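Local coordinates for esterase LipW (Mycobacterium marinum, PDB 3QH4), which is probably a serine hydrolase of the alpha/beta-hydrolase fold that splits ester bonds and is strictly selective about its substrates, at residues E141-T144 with W145-N149; Q269-G273 with A274-T278; I252-G255 with E256-F260. All coordinates share one frame; numbering follows the deposited sequence.

Interaction 1. Residues E141-T144 with W145-N149; sequences EVLT and WVVGN
Gly148 N gives its hydrogen to Thr144 O at 2.8 Å, the shortest of four i to i+4 bonds in the last turns of helix 134-148, which lies against the central sheet of an alpha/beta-hydrolase fold. Two residues earlier, Val146 N meets Val142 O almost end-on, with a C=O...N angle of 165°. In the Trp145 to Glu141, Val147 to Leu143 and Gly148 to Thr144 bonds the donor is instead tilted by 20° or more out of the carbonyl plane.

The side chains of Val142 and Val146 follow each other on the buried side. Val146 CG2, which lies beside its own backbone N, leans over Val142 O at 3.2 Å and reaches Val142 CG1 at 4.1 Å. Both valines rest on Val120 of strand 118-122, while Leu143 and Val147 turn to Leu160 of strand 160-165; between these two the approach is looser, Leu143 CD2 to Val147 CG2 at 4.5 Å.

Trp145 has CG anti to its N (chi1 175°), which sends the indole out from the side of the helix, onto Val65 and Ile77 of the neighbouring strands. Its CB still sits against Glu141 O and Val142 O. Thr144 OG1 is hydrogen-bonded to Ile140 O within the helix. At the edge of the indole, near the ring plane, Trp145 CE3 comes to 4.1 Å from Val142 O.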
ATOM      1  N   GLU A 141      15.796   0.265  -2.962  1.00  8.36           N
ATOM      2  CA  GLU A 141      16.537   0.684  -4.139  1.00 10.37           C
ATOM      3  C   GLU A 141      15.894   1.933  -4.743  1.00  9.95           C
ATOM      4  O   GLU A 141      16.606   2.904  -5.081  1.00  8.96           O
ATOM      5  CB  GLU A 141      16.566  -0.465  -5.155  1.00 11.28           C
ATOM      6  CG  GLU A 141      17.419  -0.205  -6.381  1.00 18.93           C
ATOM      7  CD  GLU A 141      18.897  -0.579  -6.206  1.00 27.25           C
ATOM      8  OE1 GLU A 141      19.369  -0.796  -5.060  1.00 32.47           O
ATOM      9  OE2 GLU A 141      19.590  -0.649  -7.243  1.00 31.81           O
ATOM     10  N   VAL A 142      14.556   1.928  -4.842  1.00  7.99           N
ATOM     11  CA  VAL A 142      13.857   3.073  -5.411  1.00  7.55           C
ATOM     12  C   VAL A 142      13.984   4.287  -4.511  1.00  7.74           C
ATOM     13  O   VAL A 142      14.294   5.375  -4.990  1.00  9.29           O
ATOM     14  CB  VAL A 142      12.376   2.771  -5.754  1.00  7.31           C
ATOM     15  CG1 VAL A 142      11.632   4.063  -6.214  1.00  6.01           C
ATOM     16  CG2 VAL A 142      12.335   1.712  -6.854  1.00  5.71           C
ATOM     17  N   LEU A 143      13.778   4.106  -3.214  1.00  7.54           N
ATOM     18  CA  LEU A 143      13.893   5.247  -2.299  1.00  8.09           C
ATOM     19  C   LEU A 143      15.300   5.889  -2.359  1.00  9.13           C
ATOM     20  O   LEU A 143      15.418   7.114  -2.396  1.00  9.57           O
ATOM     21  CB  LEU A 143      13.548   4.846  -0.864  1.00  8.67           C
ATOM     22  CG  LEU A 143      13.549   6.044   0.115  1.00  9.62           C
ATOM     23  CD1 LEU A 143      12.398   5.827   1.091  1.00 13.07           C
ATOM     24  CD2 LEU A 143      14.879   6.150   0.823  1.00 15.06           C
ATOM     25  N   THR A 144      16.349   5.065  -2.363  1.00  8.80           N
ATOM     26  CA  THR A 144      17.739   5.579  -2.461  1.00 10.32           C
ATOM     27  C   THR A 144      17.948   6.381  -3.752  1.00 10.72           C
ATOM     28  O   THR A 144      18.599   7.437  -3.749  1.00 11.53           O
ATOM     29  CB  THR A 144      18.756   4.400  -2.356  1.00 10.42           C
ATOM     30  OG1 THR A 144      18.585   3.773  -1.084  1.00 12.79           O
ATOM     31  CG2 THR A 144      20.223   4.901  -2.483  1.00 14.83           C
ATOM     32  N   TRP A 145      17.377   5.876  -4.841  1.00 10.24           N
ATOM     33  CA  TRP A 145      17.485   6.495  -6.156  1.00 11.48           C
ATOM     34  C   TRP A 145      16.739   7.834  -6.206  1.00 11.47           C
ATOM     35  O   TRP A 145      17.240   8.816  -6.779  1.00 12.43           O
ATOM     36  CB  TRP A 145      16.942   5.511  -7.183  1.00 10.98           C
ATOM     37  CG  TRP A 145      16.850   5.977  -8.592  1.00 13.43           C
ATOM     38  CD1 TRP A 145      17.826   5.881  -9.556  1.00 13.88           C
ATOM     39  CD2 TRP A 145      15.694   6.529  -9.244  1.00 14.89           C
ATOM     40  NE1 TRP A 145      17.354   6.361 -10.755  1.00 14.24           N
ATOM     41  CE2 TRP A 145      16.050   6.748 -10.602  1.00 15.99           C
ATOM     42  CE3 TRP A 145      14.388   6.837  -8.826  1.00 13.38           C
ATOM     43  CZ2 TRP A 145      15.160   7.286 -11.529  1.00 15.53           C
ATOM     44  CZ3 TRP A 145      13.512   7.362  -9.739  1.00 14.50           C
ATOM     45  CH2 TRP A 145      13.890   7.578 -11.081  1.00 14.02           C
ATOM     46  N   VAL A 146      15.566   7.891  -5.572  1.00 10.64           N
ATOM     47  CA  VAL A 146      14.785   9.115  -5.481  1.00 10.54           C
ATOM     48  C   VAL A 146      15.598  10.204  -4.797  1.00 11.41           C
ATOM     49  O   VAL A 146      15.664  11.333  -5.277  1.00 12.13           O
ATOM     50  CB  VAL A 146      13.437   8.851  -4.735  1.00 10.32           C
ATOM     51  CG1 VAL A 146      12.777  10.128  -4.281  1.00 10.15           C
ATOM     52  CG2 VAL A 146      12.529   8.016  -5.641  1.00  8.39           C
ATOM     53  N   VAL A 147      16.243   9.852  -3.693  1.00 11.42           N
ATOM     54  CA  VAL A 147      16.981  10.839  -2.929  1.00 12.35           C
ATOM     55  C   VAL A 147      18.292  11.171  -3.651  1.00 13.16           C
ATOM     56  O   VAL A 147      18.637  12.350  -3.796  1.00 14.22           O
ATOM     57  CB  VAL A 147      17.224  10.333  -1.490  1.00 11.85           C
ATOM     58  CG1 VAL A 147      18.200  11.254  -0.731  1.00 12.49           C
ATOM     59  CG2 VAL A 147      15.894  10.201  -0.732  1.00 11.95           C
ATOM     60  N   GLY A 148      18.983  10.151  -4.160  1.00 13.89           N
ATOM     61  CA  GLY A 148      20.307  10.363  -4.775  1.00 14.95           C
ATOM     62  C   GLY A 148      20.198  11.196  -6.035  1.00 16.21           C
ATOM     63  O   GLY A 148      21.148  11.923  -6.415  1.00 17.71           O
ATOM     64  N   ASN A 149      19.042  11.123  -6.687  1.00 15.10           N
ATOM     65  CA  ASN A 149      18.834  11.823  -7.954  1.00 15.56           C
ATOM     66  C   ASN A 149      17.805  12.930  -7.850  1.00 15.10           C
ATOM     67  O   ASN A 149      17.239  13.361  -8.866  1.00 15.28           O
ATOM     68  CB  ASN A 149      18.424  10.814  -9.027  1.00 15.36           C
ATOM     69  CG  ASN A 149      19.508   9.799  -9.303  1.00 18.60           C
ATOM     70  OD1 ASN A 149      19.458   8.656  -8.824  1.00 21.17           O
ATOM     71  ND2 ASN A 149      20.524  10.217 -10.044  1.00 17.67           N
TER

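Interaction 2. Residues Q269-G273 with A274-T278; sequences QRLLG and AGVST
Val276 N donates to Leu271 O at 3.0 Å, and Gly275 N to Leu272 O, also at 3.0 Å: together they form the Schellman motif that closes helix 261-273. The two bonds differ in shape. Val276 N is tilted 34° from the plane of the Leu271 carbonyl, whereas Gly275 N stands above that of Leu272, 65° out of its plane. Leu271 O takes a second, weak bond from Ala274 N, whose better partner is Arg270 O, four residues back. Gly275 makes the reversal with a positive phi of 86°, a backbone conformation that glycine adopts readily.

Beyond the turn the chain runs back beside the helix toward strand 278-283. Thr278 OG1 donates to Val276 O at 2.9 Å from above the carbonyl plane. Thr278 CB lies against Leu272 CD2 at 3.5 Å. Thr278 OG1 is also 3.5 Å from Leu271 CB, the two side chains crossing at about a right angle. Val276 CB faces Leu271 CB at 4.2 Å, and both residues also touch Thr250 of strand 250-255. Arg270 points elsewhere, to Arg241 O.

Three backbone N-H groups are thus spent on the carbonyls of the final helical turn, and the threonine hydroxyl, bonded to Val276 O within its own segment, is in van der Waals contact with leucine carbons.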
ATOM      1  N   GLN A 269      -2.468   2.006  18.099  1.00  4.22           N
ATOM      2  CA  GLN A 269      -2.402   2.301  19.530  1.00  5.70           C
ATOM      3  C   GLN A 269      -0.929   2.284  19.970  1.00  6.05           C
ATOM      4  O   GLN A 269      -0.505   3.134  20.749  1.00  6.52           O
ATOM      5  CB  GLN A 269      -3.220   1.269  20.316  1.00  6.17           C
ATOM      6  CG  GLN A 269      -2.933   1.284  21.800  1.00  8.14           C
ATOM      7  CD  GLN A 269      -3.559   2.453  22.499  1.00 11.67           C
ATOM      8  OE1 GLN A 269      -2.898   3.507  22.733  1.00 13.48           O
ATOM      9  NE2 GLN A 269      -4.831   2.305  22.852  1.00  8.14           N
ATOM     10  N   ARG A 270      -0.151   1.351  19.428  1.00  5.29           N
ATOM     11  CA  ARG A 270       1.265   1.279  19.785  1.00  6.80           C
ATOM     12  C   ARG A 270       2.050   2.476  19.262  1.00  5.95           C
ATOM     13  O   ARG A 270       2.919   2.986  19.960  1.00  6.59           O
ATOM     14  CB  ARG A 270       1.857  -0.053  19.322  1.00  7.54           C
ATOM     15  CG  ARG A 270       1.210  -1.204  20.069  1.00 10.56           C
ATOM     16  CD  ARG A 270       2.149  -2.411  20.167  1.00 17.62           C
ATOM     17  NE  ARG A 270       2.622  -2.865  18.864  1.00 17.66           N
ATOM     18  CZ  ARG A 270       3.906  -2.944  18.511  1.00 18.51           C
ATOM     19  NH1 ARG A 270       4.212  -3.395  17.311  1.00 15.65           N
ATOM     20  NH2 ARG A 270       4.886  -2.601  19.357  1.00 17.93           N
ATOM     21  N   LEU A 271       1.737   2.935  18.048  1.00  4.49           N
ATOM     22  CA  LEU A 271       2.373   4.155  17.528  1.00  4.50           C
ATOM     23  C   LEU A 271       2.096   5.332  18.467  1.00  4.93           C
ATOM     24  O   LEU A 271       3.014   6.042  18.888  1.00  5.58           O
ATOM     25  CB  LEU A 271       1.875   4.482  16.123  1.00  4.01           C
ATOM     26  CG  LEU A 271       2.379   3.579  14.978  1.00  3.44           C
ATOM     27  CD1 LEU A 271       1.586   3.917  13.695  1.00  5.77           C
ATOM     28  CD2 LEU A 271       3.900   3.790  14.748  1.00  5.09           C
ATOM     29  N   LEU A 272       0.825   5.508  18.800  1.00  5.40           N
ATOM     30  CA  LEU A 272       0.423   6.572  19.720  1.00  5.28           C
ATOM     31  C   LEU A 272       1.131   6.442  21.072  1.00  6.45           C
ATOM     32  O   LEU A 272       1.625   7.438  21.630  1.00  6.67           O
ATOM     33  CB  LEU A 272      -1.102   6.558  19.871  1.00  5.30           C
ATOM     34  CG  LEU A 272      -1.780   7.014  18.585  1.00  5.26           C
ATOM     35  CD1 LEU A 272      -3.274   6.570  18.589  1.00  5.57           C
ATOM     36  CD2 LEU A 272      -1.665   8.544  18.415  1.00  5.51           C
ATOM     37  N   GLY A 273       1.157   5.221  21.611  1.00  7.19           N
ATOM     38  CA  GLY A 273       1.833   4.962  22.899  1.00  7.67           C
ATOM     39  C   GLY A 273       3.321   5.316  22.864  1.00  8.51           C
ATOM     40  O   GLY A 273       3.896   5.739  23.872  1.00  9.71           O
ATOM     41  N   ALA A 274       3.926   5.174  21.700  1.00  7.30           N
ATOM     42  CA  ALA A 274       5.349   5.446  21.503  1.00  7.30           C
ATOM     43  C   ALA A 274       5.615   6.922  21.186  1.00  7.41           C
ATOM     44  O   ALA A 274       6.760   7.319  20.936  1.00  9.17           O
ATOM     45  CB  ALA A 274       5.910   4.541  20.376  1.00  6.37           C
ATOM     46  N   GLY A 275       4.557   7.730  21.161  1.00  7.81           N
ATOM     47  CA  GLY A 275       4.710   9.168  20.953  1.00  7.77           C
ATOM     48  C   GLY A 275       4.759   9.578  19.484  1.00  7.74           C
ATOM     49  O   GLY A 275       5.087  10.732  19.172  1.00  8.97           O
ATOM     50  N   VAL A 276       4.441   8.662  18.580  1.00  6.62           N
ATOM     51  CA  VAL A 276       4.400   8.997  17.135  1.00  6.22           C
ATOM     52  C   VAL A 276       3.054   9.681  16.829  1.00  5.69           C
ATOM     53  O   VAL A 276       2.009   9.154  17.210  1.00  6.33           O
ATOM     54  CB  VAL A 276       4.520   7.734  16.276  1.00  5.16           C
ATOM     55  CG1 VAL A 276       4.387   8.058  14.773  1.00  5.55           C
ATOM     56  CG2 VAL A 276       5.864   7.013  16.593  1.00  7.84           C
ATOM     57  N   SER A 277       3.095  10.847  16.172  1.00  5.68           N
ATOM     58  CA  SER A 277       1.863  11.568  15.819  1.00  6.11           C
ATOM     59  C   SER A 277       1.130  10.721  14.782  1.00  6.03           C
ATOM     60  O   SER A 277       1.662  10.430  13.709  1.00  5.04           O
ATOM     61  CB  SER A 277       2.147  12.964  15.270  1.00  6.65           C
ATOM     62  OG  SER A 277       0.922  13.610  14.940  1.00  7.16           O
ATOM     63  N   THR A 278      -0.087  10.322  15.114  1.00  5.48           N
ATOM     64  CA  THR A 278      -0.826   9.350  14.295  1.00  4.99           C
ATOM     65  C   THR A 278      -2.252   9.820  14.064  1.00  4.47           C
ATOM     66  O   THR A 278      -2.982  10.192  15.018  1.00  6.36           O
ATOM     67  CB  THR A 278      -0.856   7.954  15.018  1.00  5.16           C
ATOM     68  OG1 THR A 278       0.496   7.555  15.278  1.00  5.30           O
ATOM     69  CG2 THR A 278      -1.486   6.862  14.105  1.00  6.50           C
TER

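Interaction 3. Residues I252-G255 with E256-F260; sequences ITCG and EIDPF
Cys254 SG lies over one face of the Asp258 carboxylate, 3.4 Å from OD2 and 3.8 Å from CG. On that same side of the plane, Phe260 N meets the other oxygen, OD1, from above at 2.8 Å, a nearly straight bond with an N-H...O angle of 164° that caps the turn leading into helix 261-273. The Phe260 ring carries Pro259 CG on one face, 4.0 Å above the plane and shifted toward the rim; it also packs edge-to-face with His288.

Asp258 CG is anti to its backbone N (chi1 -177°), which turns the carboxylate back over the end of the strand. A water joins the two segments there: it accepts from Gly255 N at 2.8 Å and donates to Asp258 OD2 at 2.7 Å. OD2 is also hydrogen-bonded to His288 ND1. This is the loop that follows strand 250-255 in the alpha/beta-hydrolase fold, a usual site for the acid of the catalytic triad, and the geometry is consistent with a Ser166-His288-Asp258 charge relay. The water and His288 meet OD2 while Phe260 N meets OD1, which would limit rotation of the carboxylate.

Asp258 CB comes to 3.3 Å from Gly255 O as the chain folds round Glu256. The Glu256 side chain extends the other way, where its OE2 accepts from Arg285 N; Cys254 packs on Val264 and Ile282.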
ATOM      1  N   ILE A 252      -3.002   6.257   9.110  1.00  2.87           N
ATOM      2  CA  ILE A 252      -3.310   4.836   8.934  1.00  2.80           C
ATOM      3  C   ILE A 252      -4.818   4.653   8.837  1.00  2.98           C
ATOM      4  O   ILE A 252      -5.570   5.144   9.690  1.00  3.01           O
ATOM      5  CB  ILE A 252      -2.615   3.986  10.052  1.00  2.93           C
ATOM      6  CG1 ILE A 252      -2.908   2.490   9.870  1.00  2.82           C
ATOM      7  CG2 ILE A 252      -3.041   4.426  11.471  1.00  4.58           C
ATOM      8  CD1 ILE A 252      -2.067   1.573  10.842  1.00  4.07           C
ATOM      9  N   THR A 253      -5.265   3.914   7.815  1.00  2.99           N
ATOM     10  CA  THR A 253      -6.687   3.852   7.511  1.00  2.84           C
ATOM     11  C   THR A 253      -7.098   2.398   7.256  1.00  3.53           C
ATOM     12  O   THR A 253      -6.250   1.565   6.879  1.00  4.69           O
ATOM     13  CB  THR A 253      -6.990   4.699   6.247  1.00  3.18           C
ATOM     14  OG1 THR A 253      -6.083   4.342   5.186  1.00  3.33           O
ATOM     15  CG2 THR A 253      -6.854   6.200   6.540  1.00  3.28           C
ATOM     16  N   CYS A 254      -8.375   2.065   7.487  1.00  3.63           N
ATOM     17  CA  CYS A 254      -8.846   0.713   7.154  1.00  3.40           C
ATOM     18  C   CYS A 254     -10.360   0.669   7.169  1.00  3.81           C
ATOM     19  O   CYS A 254     -10.979   1.386   7.954  1.00  3.87           O
ATOM     20  CB  CYS A 254      -8.309  -0.273   8.206  1.00  2.74           C
ATOM     21  SG  CYS A 254      -8.350  -1.993   7.639  1.00  4.14           S
ATOM     22  N   GLY A 255     -10.955  -0.149   6.289  1.00  4.14           N
ATOM     23  CA  GLY A 255     -12.405  -0.428   6.363  1.00  4.29           C
ATOM     24  C   GLY A 255     -12.663  -1.339   7.555  1.00  4.98           C
ATOM     25  O   GLY A 255     -11.785  -2.083   7.954  1.00  5.62           O
ATOM     26  N   GLU A 256     -13.874  -1.297   8.112  1.00  3.87           N
ATOM     27  CA  GLU A 256     -14.155  -2.099   9.310  1.00  4.36           C
ATOM     28  C   GLU A 256     -14.400  -3.564   8.995  1.00  4.33           C
ATOM     29  O   GLU A 256     -14.241  -4.415   9.881  1.00  4.65           O
ATOM     30  CB  GLU A 256     -15.330  -1.538  10.117  1.00  5.42           C
ATOM     31  CG  GLU A 256     -16.648  -1.613   9.372  1.00  6.27           C
ATOM     32  CD  GLU A 256     -17.864  -1.291  10.231  1.00  6.83           C
ATOM     33  OE1 GLU A 256     -17.764  -1.383  11.475  1.00  7.38           O
ATOM     34  OE2 GLU A 256     -18.925  -0.962   9.650  1.00  6.64           O
ATOM     35  N   ILE A 257     -14.792  -3.865   7.759  1.00  3.96           N
ATOM     36  CA  ILE A 257     -15.136  -5.266   7.407  1.00  4.22           C
ATOM     37  C   ILE A 257     -13.950  -5.850   6.659  1.00  3.76           C
ATOM     38  O   ILE A 257     -14.022  -6.194   5.476  1.00  3.99           O
ATOM     39  CB  ILE A 257     -16.500  -5.368   6.609  1.00  4.19           C
ATOM     40  CG1 ILE A 257     -17.625  -4.589   7.311  1.00  5.39           C
ATOM     41  CG2 ILE A 257     -16.948  -6.854   6.348  1.00  4.43           C
ATOM     42  CD1 ILE A 257     -17.855  -5.007   8.772  1.00  6.94           C
ATOM     43  N   ASP A 258     -12.864  -6.020   7.403  1.00  4.37           N
ATOM     44  CA  ASP A 258     -11.558  -6.269   6.781  1.00  3.57           C
ATOM     45  C   ASP A 258     -10.775  -7.115   7.785  1.00  3.29           C
ATOM     46  O   ASP A 258     -10.631  -6.716   8.954  1.00  4.62           O
ATOM     47  CB  ASP A 258     -10.876  -4.916   6.523  1.00  3.02           C
ATOM     48  CG  ASP A 258      -9.518  -5.047   5.791  1.00  4.09           C
ATOM     49  OD1 ASP A 258      -8.807  -6.054   5.972  1.00  3.77           O
ATOM     50  OD2 ASP A 258      -9.141  -4.102   5.055  1.00  5.60           O
ATOM     51  N   PRO A 259     -10.268  -8.276   7.351  1.00  4.16           N
ATOM     52  CA  PRO A 259      -9.476  -9.075   8.289  1.00  3.48           C
ATOM     53  C   PRO A 259      -8.297  -8.323   8.918  1.00  4.33           C
ATOM     54  O   PRO A 259      -7.905  -8.680  10.027  1.00  5.92           O
ATOM     55  CB  PRO A 259      -9.005 -10.268   7.425  1.00  3.85           C
ATOM     56  CG  PRO A 259      -8.907  -9.655   5.999  1.00  3.37           C
ATOM     57  CD  PRO A 259     -10.193  -8.810   5.970  1.00  3.27           C
ATOM     58  N   PHE A 260      -7.746  -7.300   8.250  1.00  4.08           N
ATOM     59  CA  PHE A 260      -6.587  -6.575   8.788  1.00  4.45           C
ATOM     60  C   PHE A 260      -6.979  -5.479   9.777  1.00  3.79           C
ATOM     61  O   PHE A 260      -6.121  -4.823  10.331  1.00  3.87           O
ATOM     62  CB  PHE A 260      -5.754  -6.004   7.644  1.00  3.15           C
ATOM     63  CG  PHE A 260      -5.315  -7.064   6.678  1.00  4.04           C
ATOM     64  CD1 PHE A 260      -4.446  -8.077   7.090  1.00  3.76           C
ATOM     65  CD2 PHE A 260      -5.807  -7.074   5.391  1.00  4.81           C
ATOM     66  CE1 PHE A 260      -4.090  -9.119   6.168  1.00  4.27           C
ATOM     67  CE2 PHE A 260      -5.454  -8.083   4.497  1.00  3.76           C
ATOM     68  CZ  PHE A 260      -4.600  -9.089   4.883  1.00  4.78           C
TER
HETATM   69  O   HOH W   1      -9.850  -1.686   4.184  1.00  3.92           O

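Along the chain the order is interaction 1, interaction 3, interaction 2. The last two enclose helix 261-273: interaction 3 leads from strand 250-255 into its start, and interaction 2 closes its end and enters the edge strand 278-283. Their centres are 18 Å apart, yet they touch in the sheet, where Thr278 CG2 packs on Ile252 CG2 at 3.9 Å. Interaction 1 lies across the chain's centre from interaction 3, with centres 31 Å and nearest atoms about 17 Å apart, and does not touch interaction 2 either. Of the three, interaction 3 holds the acid of the likely triad; residues 141-149 and 269-278 belong to the surrounding fold.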